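Local coordinates for O-methyltransferase (Saccharopolyspora spinosa, PDB 4CE0), which probably transfers a methyl group from S-adenosyl-L-methionine to the 4'-hydroxyl of the rhamnose of a spinosyn precursor, in a magnesium-dependent step of antibiotic biosynthesis, at residues P164-F167 with R168-L171; T53-G56 with L57-D61. All blocks are in the same frame, centred on the assembly; numbering follows the deposited sequence.

Contact 1: residues P164-F167 with R168-L171. With SAH (S-adenosyl-L-homocysteine), chain B.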
loop_
_atom_site.group_PDB
_atom_site.type_symbol
_atom_site.label_atom_id
_atom_site.label_comp_id
_atom_site.label_asym_id
_atom_site.label_seq_id
_atom_site.Cartn_x
_atom_site.Cartn_y
_atom_site.Cartn_z
ATOM N N PRO A 164 -6.173 25.998 6.181
ATOM C CA PRO A 164 -5.914 26.586 4.859
ATOM C C PRO A 164 -5.612 28.083 4.940
ATOM O O PRO A 164 -6.355 28.811 5.592
ATOM C CB PRO A 164 -7.239 26.342 4.124
ATOM C CG PRO A 164 -8.266 26.470 5.191
ATOM C CD PRO A 164 -7.625 25.807 6.402
ATOM N N GLY A 165 -4.527 28.528 4.310
ATOM C CA GLY A 165 -4.212 29.942 4.244
ATOM C C GLY A 165 -2.724 30.106 4.120
ATOM O O GLY A 165 -1.980 29.125 4.203
ATOM N N TRP A 166 -2.284 31.334 3.879
ATOM C CA TRP A 166 -0.867 31.648 3.947
ATOM C C TRP A 166 -0.465 31.609 5.407
ATOM O O TRP A 166 -1.197 32.089 6.260
ATOM C CB TRP A 166 -0.603 33.020 3.305
ATOM C CG TRP A 166 -1.142 33.051 1.916
ATOM C CD1 TRP A 166 -2.282 33.670 1.478
ATOM C CD2 TRP A 166 -0.592 32.378 0.784
ATOM N NE1 TRP A 166 -2.462 33.432 0.138
ATOM C CE2 TRP A 166 -1.430 32.649 -0.315
ATOM C CE3 TRP A 166 0.539 31.575 0.587
ATOM C CZ2 TRP A 166 -1.169 32.150 -1.592
ATOM C CZ3 TRP A 166 0.795 31.088 -0.680
ATOM C CH2 TRP A 166 -0.058 31.368 -1.749
ATOM N N PHE A 167 0.685 31.007 5.697
ATOM C CA PHE A 167 1.170 30.900 7.082
ATOM C C PHE A 167 1.133 32.238 7.859
ATOM O O PHE A 167 0.764 32.299 9.044
ATOM C CB PHE A 167 2.601 30.372 7.085
ATOM C CG PHE A 167 2.743 28.992 6.506
ATOM C CD1 PHE A 167 1.653 28.130 6.421
ATOM C CD2 PHE A 167 3.971 28.567 6.022
ATOM C CE1 PHE A 167 1.798 26.844 5.883
ATOM C CE2 PHE A 167 4.129 27.297 5.473
ATOM C CZ PHE A 167 3.040 26.425 5.405
ATOM N N ARG A 168 1.509 33.308 7.192
ATOM C CA ARG A 168 1.522 34.620 7.857
ATOM C C ARG A 168 0.119 35.056 8.332
ATOM O O ARG A 168 -0.021 35.781 9.318
ATOM C CB ARG A 168 2.174 35.680 6.970
ATOM C CG ARG A 168 1.477 36.006 5.654
ATOM C CD ARG A 168 2.208 37.169 4.958
ATOM N NE ARG A 168 1.315 38.150 4.340
ATOM C CZ ARG A 168 1.738 39.238 3.690
ATOM N NH1 ARG A 168 3.042 39.473 3.561
ATOM N NH2 ARG A 168 0.856 40.093 3.165
ATOM N N ASP A 169 -0.911 34.575 7.651
ATOM C CA ASP A 169 -2.284 34.845 8.055
ATOM C C ASP A 169 -2.738 33.848 9.119
ATOM O O ASP A 169 -3.346 34.243 10.121
ATOM C CB ASP A 169 -3.221 34.774 6.845
ATOM C CG ASP A 169 -2.945 35.863 5.819
ATOM O OD1 ASP A 169 -2.503 36.943 6.238
ATOM O OD2 ASP A 169 -3.179 35.647 4.603
ATOM N N THR A 170 -2.427 32.560 8.903
ATOM C CA THR A 170 -3.056 31.484 9.666
ATOM C C THR A 170 -2.382 31.080 10.973
ATOM O O THR A 170 -3.066 30.624 11.891
ATOM C CB THR A 170 -3.212 30.188 8.818
ATOM O OG1 THR A 170 -1.924 29.772 8.316
ATOM C CG2 THR A 170 -4.151 30.430 7.676
ATOM N N LEU A 171 -1.061 31.193 11.059
ATOM C CA LEU A 171 -0.334 30.634 12.206
ATOM C C LEU A 171 -0.334 31.513 13.460
ATOM O O LEU A 171 -0.307 30.993 14.579
ATOM C CB LEU A 171 1.116 30.296 11.812
ATOM C CG LEU A 171 1.319 29.295 10.664
ATOM C CD1 LEU A 171 2.768 28.936 10.541
ATOM C CD2 LEU A 171 0.502 28.047 10.918
HETATM N N SAH B . 5.562 16.266 -0.482
HETATM C CA SAH B . 6.013 17.411 0.327
HETATM C CB SAH B . 5.356 18.738 0.038
HETATM C CG SAH B . 5.797 20.110 0.546
HETATM S SD SAH B . 5.860 21.133 -0.956
HETATM C C SAH B . 5.564 16.914 1.642
HETATM O O SAH B . 5.506 17.754 2.524
HETATM O OXT SAH B . 5.317 15.560 1.538
HETATM C "C5'" SAH B . 5.711 22.821 -0.270
HETATM C "C4'" SAH B . 4.306 23.178 0.236
HETATM O "O4'" SAH B . 4.352 24.314 1.074
HETATM C "C3'" SAH B . 3.303 23.534 -0.866
HETATM O "O3'" SAH B . 2.202 22.660 -0.735
HETATM C "C2'" SAH B . 2.913 25.004 -0.663
HETATM O "O2'" SAH B . 1.565 25.403 -0.989
HETATM C "C1'" SAH B . 3.258 25.192 0.817
HETATM N N9 SAH B . 3.657 26.554 1.246
HETATM C C8 SAH B . 4.915 27.101 1.105
HETATM N N7 SAH B . 4.900 28.316 1.669
HETATM C C5 SAH B . 3.679 28.544 2.202
HETATM C C6 SAH B . 3.113 29.620 2.889
HETATM N N6 SAH B . 3.821 30.716 3.157
HETATM N N1 SAH B . 1.801 29.560 3.293
HETATM C C2 SAH B . 1.029 28.441 3.057
HETATM N N3 SAH B . 1.591 27.402 2.352
HETATM C C4 SAH B . 2.896 27.427 1.963
HETATM O O HOH W 1 -2.087 27.729 6.547
HETATM O O HOH W 2 -4.659 33.203 3.912
#

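Contact 2: residues T53-G56 with L57-D61. With SAH (S-adenosyl-L-homocysteine), chain B.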
loop_
_atom_site.group_PDB
_atom_site.type_symbol
_atom_site.label_atom_id
_atom_site.label_comp_id
_atom_site.label_asym_id
_atom_site.label_seq_id
_atom_site.Cartn_x
_atom_site.Cartn_y
_atom_site.Cartn_z
ATOM N N THR A 53 3.687 12.025 -1.735
ATOM C CA THR A 53 4.753 12.800 -1.114
ATOM C C THR A 53 5.983 12.817 -1.994
ATOM O O THR A 53 6.230 11.870 -2.741
ATOM C CB THR A 53 5.157 12.243 0.284
ATOM O OG1 THR A 53 6.084 13.144 0.889
ATOM C CG2 THR A 53 5.805 10.868 0.182
ATOM N N MET A 54 6.755 13.902 -1.869
ATOM C CA MET A 54 7.980 14.088 -2.602
ATOM C C MET A 54 9.206 13.834 -1.709
ATOM O O MET A 54 10.351 13.856 -2.185
ATOM C CB MET A 54 8.007 15.493 -3.236
ATOM C CG MET A 54 8.289 16.646 -2.275
ATOM S SD MET A 54 8.491 18.230 -3.122
ATOM C CE MET A 54 6.846 18.592 -3.740
ATOM N N ILE A 55 8.989 13.536 -0.423
ATOM C CA ILE A 55 10.135 13.473 0.489
ATOM C C ILE A 55 10.995 12.214 0.462
ATOM O O ILE A 55 12.067 12.217 1.061
ATOM C CB ILE A 55 9.748 13.804 1.974
ATOM C CG1 ILE A 55 8.991 12.654 2.612
ATOM C CG2 ILE A 55 8.995 15.104 2.019
ATOM C CD1 ILE A 55 8.703 12.825 4.124
ATOM N N GLY A 56 10.537 11.138 -0.188
ATOM C CA GLY A 56 11.316 9.925 -0.307
ATOM C C GLY A 56 11.256 9.056 0.941
ATOM O O GLY A 56 10.753 9.498 1.979
ATOM N N LEU A 57 11.809 7.840 0.834
ATOM C CA LEU A 57 11.702 6.831 1.871
ATOM C C LEU A 57 12.543 7.141 3.106
ATOM O O LEU A 57 12.169 6.786 4.226
ATOM C CB LEU A 57 12.123 5.463 1.316
ATOM C CG LEU A 57 11.296 4.733 0.243
ATOM C CD1 LEU A 57 11.953 3.365 -0.123
ATOM C CD2 LEU A 57 9.846 4.516 0.666
ATOM N N GLU A 58 13.714 7.735 2.902
ATOM C CA GLU A 58 14.631 8.040 4.006
ATOM C C GLU A 58 14.005 9.077 4.934
ATOM O O GLU A 58 14.069 8.979 6.172
ATOM C CB GLU A 58 15.975 8.563 3.485
ATOM C CG GLU A 58 17.047 7.506 3.467
ATOM C CD GLU A 58 18.292 7.908 2.668
ATOM O OE1 GLU A 58 18.185 8.729 1.721
ATOM O OE2 GLU A 58 19.380 7.379 2.981
ATOM N N ARG A 59 13.381 10.074 4.346
ATOM C CA ARG A 59 12.742 11.089 5.195
ATOM C C ARG A 59 11.409 10.592 5.814
ATOM O O ARG A 59 11.019 11.004 6.900
ATOM C CB ARG A 59 12.636 12.407 4.440
ATOM C CG ARG A 59 14.024 12.881 3.950
ATOM C CD ARG A 59 14.180 14.377 3.946
ATOM N NE ARG A 59 13.362 15.062 2.949
ATOM C CZ ARG A 59 13.688 15.193 1.668
ATOM N NH1 ARG A 59 14.799 14.643 1.188
ATOM N NH2 ARG A 59 12.903 15.869 0.864
ATOM N N LEU A 60 10.728 9.673 5.147
ATOM C CA LEU A 60 9.529 9.079 5.737
ATOM C C LEU A 60 9.963 8.185 6.901
ATOM O O LEU A 60 9.251 8.092 7.915
ATOM C CB LEU A 60 8.742 8.268 4.701
ATOM C CG LEU A 60 7.754 8.986 3.796
ATOM C CD1 LEU A 60 7.288 7.999 2.756
ATOM C CD2 LEU A 60 6.572 9.577 4.566
ATOM N N ASP A 61 11.145 7.555 6.791
ATOM C CA ASP A 61 11.648 6.728 7.896
ATOM C C ASP A 61 11.986 7.620 9.081
ATOM O O ASP A 61 11.805 7.261 10.253
ATOM C CB ASP A 61 12.912 5.943 7.534
ATOM C CG ASP A 61 12.670 4.833 6.513
ATOM O OD1 ASP A 61 11.513 4.436 6.268
ATOM O OD2 ASP A 61 13.675 4.343 5.951
HETATM N N SAH B . 5.562 16.266 -0.482
HETATM C CA SAH B . 6.013 17.411 0.327
HETATM C CB SAH B . 5.356 18.738 0.038
HETATM C CG SAH B . 5.797 20.110 0.546
HETATM S SD SAH B . 5.860 21.133 -0.956
HETATM C C SAH B . 5.564 16.914 1.642
HETATM O O SAH B . 5.506 17.754 2.524
HETATM O OXT SAH B . 5.317 15.560 1.538
HETATM C "C5'" SAH B . 5.711 22.821 -0.270
HETATM C "C4'" SAH B . 4.306 23.178 0.236
HETATM O "O4'" SAH B . 4.352 24.314 1.074
HETATM C "C3'" SAH B . 3.303 23.534 -0.866
HETATM O "O3'" SAH B . 2.202 22.660 -0.735
HETATM C "C2'" SAH B . 2.913 25.004 -0.663
HETATM O "O2'" SAH B . 1.565 25.403 -0.989
HETATM C "C1'" SAH B . 3.258 25.192 0.817
HETATM N N9 SAH B . 3.657 26.554 1.246
HETATM C C8 SAH B . 4.915 27.101 1.105
HETATM N N7 SAH B . 4.900 28.316 1.669
HETATM C C5 SAH B . 3.679 28.544 2.202
HETATM C C6 SAH B . 3.113 29.620 2.889
HETATM N N6 SAH B . 3.821 30.716 3.157
HETATM N N1 SAH B . 1.801 29.560 3.293
HETATM C C2 SAH B . 1.029 28.441 3.057
HETATM N N3 SAH B . 1.591 27.402 2.352
HETATM C C4 SAH B . 2.896 27.427 1.963
HETATM O O HOH W 3 13.933 10.550 1.425
#

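Contact 1: residues P164-F167 with R168-L171
The carbonyl of W166 ties the turn ahead of it together, accepting from two backbone amides of the short helix 167-170. T170 N comes in the carbonyl plane at 3.0 Å from W166 O. D169 N is 2.9 Å from W166 O but stands well above that plane, and its N-H points less directly at the oxygen (135°). W166 is thus the N-cap residue, and a straighter bond follows one residue on, L171 N to F167 O at 2.9 Å. On this tight side T170 CG2 lies against the backbone, 3.5 Å from G165 CA, where the backbone dihedrals suit a glycine. Water 1 joins G165 O to T170 OG1 and sits at the edge of the buried F167 ring. L171 CD1 rests on F167 CB at 3.7 Å, and V110 of strand 107-111 packs on both side chains. This is the adenine end of the cofactor pocket in a Rossmann-like methyltransferase: the loop leaving strand 160-164, at one border of the sheet, turns into a helix whose first residue reads the base. F167 N donates to SAH N1 (3.0 Å, 162°), and the side chain, with CG beside its own N (chi1 -62°), lays one ring face on the adenine, SAH N1 standing 3.3 Å above its centre. W166 CE3 also approaches SAH N1, at 3.6 Å. Packing is looser at the indole edge facing D169, where the two side chains run alongside, pointing the same way, with D169 OD2 3.8 Å from W166 CD1 and the planes steeply inclined to each other. Water 2 bridges W166 N and D169 OD2. R168, exposed, adds little to the turn beyond its CB, and its side chain touches D194 of helix 189-199.

Contact 2: residues T53-G56 with L57-D61
R59 folds back over the peptide of I55, four residues earlier, so that nearly its whole length follows the carbonyl oxygen. R59 CB starts 3.4 Å from I55 O and also meets I55 CD1. CG stays against the same oxygen, while CD swings farther off. Bends at chi2 and chi3 (-68°) then turn the chain back. R59 NE reaches I55 CB at 3.9 Å and forms a salt bridge with D212, a magnesium ligand. CZ brings one guanidinium face over I55 O, which stands 3.4 Å above its centre. At the tip NH1 pairs with D240, and R59 NH2 lies 3.7 Å from I55 CA. R59 is therefore a second-shell residue of the metal site, and its charge would be expected to polarise D212. The guanidinium lies over this oxygen by its face; the hydrogen bond I55 O accepts comes from water 3, which in turn accepts from R59 N in the first turn of helix 56-73. Before that helix comes an ST turn in the loop, T53 OG1 accepting from I55 N at 3.2 Å along an almost straight N-H (172°). Turned opposite the backbone N, T53 OG1 also donates to the ligand's carboxylate at SAH OXT, 2.6 Å away. M54 lays CG by the ligand's amino end and reaches CE toward its sulfur. On the buried flank I55 CD1 meets L60 CD2 at 3.9 Å, the two side chains crossing at about a right angle. T53 CG2 and L60 CD1 approach tip to tip, and L60 N bonds back to G56 O.

Contacts 1 and 2 each join a loop to the first turn of a following helix, and they hold opposite ends of one S-adenosyl-L-homocysteine, their centres about 25 Å apart on opposite sides of the chain's centre. Both are partly buried. Contact 1 starts at the end of outer strand 160-164, and there a backbone amide and an aromatic face meet the adenine. Contact 2 spans the loop and first turn of helix 56-73, outside the sheet, and there a threonine hydroxyl meets the carboxylate. Its R59 pairs with the magnesium ligand D212, the side chain about 4 Å from the ion, against about 11 Å for that of F167; the charged R168 and D169 of contact 1 are exposed.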